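Local coordinates for single-stranded DNA-binding protein (Thermus thermophilus, PDB 2CWA) that probably binds single-stranded DNA through its OB folds and recruits partner proteins to it during DNA replication, recombination and repair, at residues A[19-22]-A[28-31]; A[111-116]-A[123-128]. One frame throughout, in Å; residues are numbered along the deposited sequence.

Interaction 1 of 2, residues A[19-22]-A[28-31]; sequences DMRY and AILD
Arg21 and Ile29 face each other as a hydrogen-bonded pair of an antiparallel beta hairpin, and their backbones illustrate how such a pair is joined by two reciprocal bonds. Ile29 N donates to Arg21 O over 2.7 Å, while Arg21 N returns a bond of 2.9 Å to Ile29 O. Two residues along each strand, past the non-hydrogen-bonded pair Met20-Leu30, Asp19 and Asp31 repeat the exchange with longer bonds, 3.1 Å from Asp19 N to Asp31 O.

The tight part of the contact lies at the buried residues Ala28, Ile29 and Leu30. Tyr22 sets its ring obliquely against the Ala28 methyl group, CE1 lying 3.5 Å from CB. With CG of Leu30 anti to its backbone N (chi1 -176°), branch CD1 reaches back across the strands to within 3.8 Å of Met20 CB. Met20, a selenomethionine here, folds over so that its SE comes 4.1 Å from Ala28 CB. On the opposite, more polar face, Arg21 runs alongside Ile29 and bends at chi3 (-82°), which lays one face of its guanidinium over the Ile29 CD1 methyl, 3.6 Å from NH1.

Solvent meets the contact at the exposed Asp19 and Arg21. Arg21 NH1 stays 4.5 Å from Asp31 OD2, beyond a salt bridge, and the Asp31 carboxylate is instead paired through OD1 with Arg57. At the Asp19 end a water donates to both Asp19 OD2 and Asp31 O.

In the OB fold, this is the turn end of the hairpin formed by strands 5-22 and 28-39. Helix 60-64 packs on Ala28 and Leu30 through Ala63, Glu64 touches Tyr22 and Ala28, and strand 49-59 flanks residues 28-31 on their other edge.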
# COMPACT_ATOMS: atom_id res chain seq x y z
N ASP A 19 5.20 1.00 17.63
CA ASP A 19 6.36 1.72 18.15
C ASP A 19 6.15 3.23 18.12
O ASP A 19 6.10 3.84 17.05
CB ASP A 19 7.60 1.36 17.31
CG ASP A 19 7.86 -0.15 17.27
OD1 ASP A 19 8.02 -0.75 18.35
OD2 ASP A 19 7.90 -0.71 16.16
N MSE A 20 6.01 3.83 19.30
CA MSE A 20 5.79 5.28 19.41
C MSE A 20 7.05 6.05 19.80
O MSE A 20 7.81 5.62 20.67
CB MSE A 20 4.70 5.57 20.44
CG MSE A 20 4.52 7.06 20.77
SE MSE A 20 3.46 8.06 19.47
CE MSE A 20 1.81 8.08 20.43
N ARG A 21 7.27 7.18 19.14
CA ARG A 21 8.42 8.03 19.43
C ARG A 21 8.09 9.48 19.13
O ARG A 21 7.07 9.77 18.50
CB ARG A 21 9.64 7.59 18.62
CG ARG A 21 9.37 7.30 17.16
CD ARG A 21 10.63 6.81 16.48
NE ARG A 21 11.49 7.92 16.08
CZ ARG A 21 11.50 8.44 14.86
NH1 ARG A 21 10.71 7.95 13.92
NH2 ARG A 21 12.30 9.46 14.58
N TYR A 22 8.96 10.37 19.58
CA TYR A 22 8.79 11.81 19.40
C TYR A 22 10.06 12.44 18.86
O TYR A 22 11.16 12.07 19.27
CB TYR A 22 8.48 12.47 20.74
CG TYR A 22 7.07 12.26 21.25
CD1 TYR A 22 6.06 13.17 20.93
CD2 TYR A 22 6.75 11.17 22.05
CE1 TYR A 22 4.77 13.00 21.41
CE2 TYR A 22 5.46 10.98 22.53
CZ TYR A 22 4.48 11.91 22.20
OH TYR A 22 3.20 11.75 22.67
N ALA A 28 4.81 13.65 17.47
CA ALA A 28 4.56 12.24 17.75
C ALA A 28 4.60 11.43 16.46
O ALA A 28 4.01 11.83 15.45
CB ALA A 28 3.21 12.07 18.44
N ILE A 29 5.29 10.30 16.50
CA ILE A 29 5.40 9.43 15.34
C ILE A 29 5.03 8.02 15.80
O ILE A 29 5.68 7.46 16.68
CB ILE A 29 6.83 9.41 14.76
CG1 ILE A 29 7.23 10.82 14.35
CG2 ILE A 29 6.89 8.46 13.56
CD1 ILE A 29 8.65 10.93 13.83
N LEU A 30 3.96 7.48 15.23
CA LEU A 30 3.52 6.14 15.59
C LEU A 30 3.58 5.24 14.38
O LEU A 30 2.79 5.38 13.44
CB LEU A 30 2.09 6.17 16.15
CG LEU A 30 1.54 4.83 16.65
CD1 LEU A 30 2.46 4.24 17.70
CD2 LEU A 30 0.15 5.03 17.22
N ASP A 31 4.54 4.31 14.38
CA ASP A 31 4.67 3.38 13.27
C ASP A 31 3.97 2.09 13.65
O ASP A 31 4.19 1.54 14.73
CB ASP A 31 6.15 3.12 12.96
CG ASP A 31 6.82 4.29 12.27
OD1 ASP A 31 6.18 4.89 11.37
OD2 ASP A 31 7.98 4.60 12.61
O HOH W 1 5.21 -1.50 14.91

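Interaction 2 of 2, residues A[111-116]-A[123-128]. With NO3 (nitrate ion), chain D.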
# COMPACT_ATOMS: atom_id res chain seq x y z
N GLY A 111 -16.93 -11.75 15.24
CA GLY A 111 -17.18 -12.36 13.95
C GLY A 111 -16.01 -12.37 12.99
O GLY A 111 -16.13 -12.85 11.87
N LYS A 112 -14.87 -11.83 13.43
CA LYS A 112 -13.67 -11.78 12.58
C LYS A 112 -12.67 -12.87 12.95
O LYS A 112 -12.58 -13.28 14.10
CB LYS A 112 -13.00 -10.41 12.70
CG LYS A 112 -13.55 -9.34 11.76
CD LYS A 112 -15.04 -9.14 11.92
CE LYS A 112 -15.55 -8.10 10.93
NZ LYS A 112 -17.00 -7.83 11.10
N GLU A 113 -11.89 -13.31 11.96
CA GLU A 113 -10.90 -14.35 12.19
C GLU A 113 -9.49 -13.94 11.81
O GLU A 113 -9.26 -13.28 10.79
CB GLU A 113 -11.26 -15.63 11.42
CG GLU A 113 -12.52 -16.31 11.89
CD GLU A 113 -12.64 -17.72 11.35
OE1 GLU A 113 -12.61 -17.89 10.12
OE2 GLU A 113 -12.76 -18.66 12.18
N ARG A 114 -8.53 -14.35 12.63
CA ARG A 114 -7.13 -14.04 12.37
C ARG A 114 -6.36 -15.31 12.05
O ARG A 114 -6.67 -16.38 12.55
CB ARG A 114 -6.51 -13.38 13.60
CG ARG A 114 -7.19 -12.11 14.08
CD ARG A 114 -6.49 -11.59 15.33
NE ARG A 114 -7.07 -10.39 15.92
CZ ARG A 114 -8.23 -10.34 16.58
NH1 ARG A 114 -8.96 -11.44 16.76
NH2 ARG A 114 -8.63 -9.20 17.12
N ALA A 115 -5.36 -15.17 11.18
CA ALA A 115 -4.48 -16.28 10.84
C ALA A 115 -3.19 -15.94 11.58
O ALA A 115 -3.01 -14.80 12.01
CB ALA A 115 -4.24 -16.31 9.34
N GLU A 116 -2.31 -16.92 11.77
CA GLU A 116 -1.06 -16.67 12.48
C GLU A 116 0.12 -17.10 11.62
O GLU A 116 0.17 -18.25 11.17
CB GLU A 116 -1.05 -17.42 13.81
CG GLU A 116 0.18 -17.16 14.66
CD GLU A 116 0.15 -17.93 15.97
OE1 GLU A 116 -0.85 -17.81 16.71
OE2 GLU A 116 1.13 -18.66 16.26
N ARG A 123 -2.70 -12.06 11.39
CA ARG A 123 -3.06 -11.47 10.10
C ARG A 123 -4.57 -11.60 9.99
O ARG A 123 -5.12 -12.68 10.24
CB ARG A 123 -2.41 -12.22 8.93
CG ARG A 123 -0.90 -12.13 8.86
CD ARG A 123 -0.40 -12.59 7.50
NE ARG A 123 -0.95 -13.89 7.12
CZ ARG A 123 -0.40 -14.69 6.21
NH1 ARG A 123 0.71 -14.33 5.59
NH2 ARG A 123 -0.97 -15.85 5.92
N LEU A 124 -5.24 -10.52 9.63
CA LEU A 124 -6.70 -10.55 9.49
C LEU A 124 -7.12 -11.22 8.19
O LEU A 124 -6.65 -10.86 7.11
CB LEU A 124 -7.28 -9.12 9.53
CG LEU A 124 -8.80 -8.98 9.36
CD1 LEU A 124 -9.53 -9.65 10.53
CD2 LEU A 124 -9.18 -7.50 9.28
N ARG A 125 -8.01 -12.21 8.30
CA ARG A 125 -8.52 -12.89 7.11
C ARG A 125 -9.61 -12.01 6.52
O ARG A 125 -10.32 -11.33 7.26
CB ARG A 125 -9.09 -14.26 7.49
CG ARG A 125 -8.10 -15.14 8.25
CD ARG A 125 -8.64 -16.54 8.47
NE ARG A 125 -8.72 -17.29 7.22
CZ ARG A 125 -9.14 -18.55 7.13
NH1 ARG A 125 -9.51 -19.21 8.23
NH2 ARG A 125 -9.18 -19.15 5.95
N ALA A 126 -9.74 -12.01 5.20
CA ALA A 126 -10.75 -11.18 4.52
C ALA A 126 -10.54 -9.70 4.87
O ALA A 126 -11.50 -8.96 5.11
CB ALA A 126 -12.16 -11.62 4.92
N ALA A 127 -9.28 -9.28 4.89
CA ALA A 127 -8.91 -7.90 5.22
C ALA A 127 -9.25 -6.92 4.10
O ALA A 127 -9.71 -7.31 3.02
CB ALA A 127 -7.41 -7.83 5.53
N LEU A 128 -9.03 -5.63 4.37
CA LEU A 128 -9.28 -4.60 3.36
C LEU A 128 -7.94 -4.01 2.97
O LEU A 128 -7.13 -3.64 3.83
CB LEU A 128 -10.19 -3.50 3.91
CG LEU A 128 -10.35 -2.30 2.96
CD1 LEU A 128 -11.02 -2.76 1.66
CD2 LEU A 128 -11.18 -1.20 3.62
N NO3 D . -9.76 -14.79 16.15
O1 NO3 D . -9.91 -14.59 17.35
O2 NO3 D . -9.22 -13.95 15.46
O3 NO3 D . -10.15 -15.83 15.65
O HOH W 2 -12.37 -12.20 9.37
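A nitrate ion, probably from the crystallisation liquor, is held by Arg114 beside a short antiparallel hairpin in which Arg114 pairs with Leu124. Nitrate O2 accepts a bond of 2.8 Å from Arg114 NH1 and a weak, bent one from Arg114 N. The side chain is extended from CG to NE, and the turn at chi4 (73°) brings NH1 round to the nitrate, whose nitrogen lies at the guanidinium edge and in its plane. Asp109 pairs with NH2 and Gly73 O accepts from NE, which fixes the group's rotation.

Across the strands, Ala115 N donates to Arg123 O over 2.7 Å, and Arg123 N donates back to Ala115 O. Arg125 N adds a bond of 3.0 Å to Glu113 O, against which its CB and CG also pack. A water bridges Glu113 N and Arg125 O. Leu124 ties the hairpin to the first OB fold by backbone bonds to Ala35 and Gln37 of strand 28-39, its side chain packing on Ile11 and Leu75.

Glu113 and Arg125 run side by side in a long salt bridge, OE1 to NH1 3.9 Å. The oxygen lies well out of the guanidinium plane, so any attraction is probably of charge alone, whereas Arg114 offers directed N-H groups to an anion.

In the fold
The two contacts follow one another along the chain, interaction 1 closing before interaction 2 opens. Their centres lie 25 Å apart and their nearest atoms about 16 Å, so they do not touch. What joins them is strand 28-39: its start supplies residues 28-31, and further along it pairs in parallel with strand 122-125 of interaction 2. Interaction 1 belongs to the first of the two SSB family regions. Residues 123-128 run directly into strand 128-145, which pairs antiparallel with strand 5-22. Through the pairing of strand 122-125 with strand 28-39 the hairpin is attached to the same sheet as interaction 1, and the chain continues from it into its second OB domain.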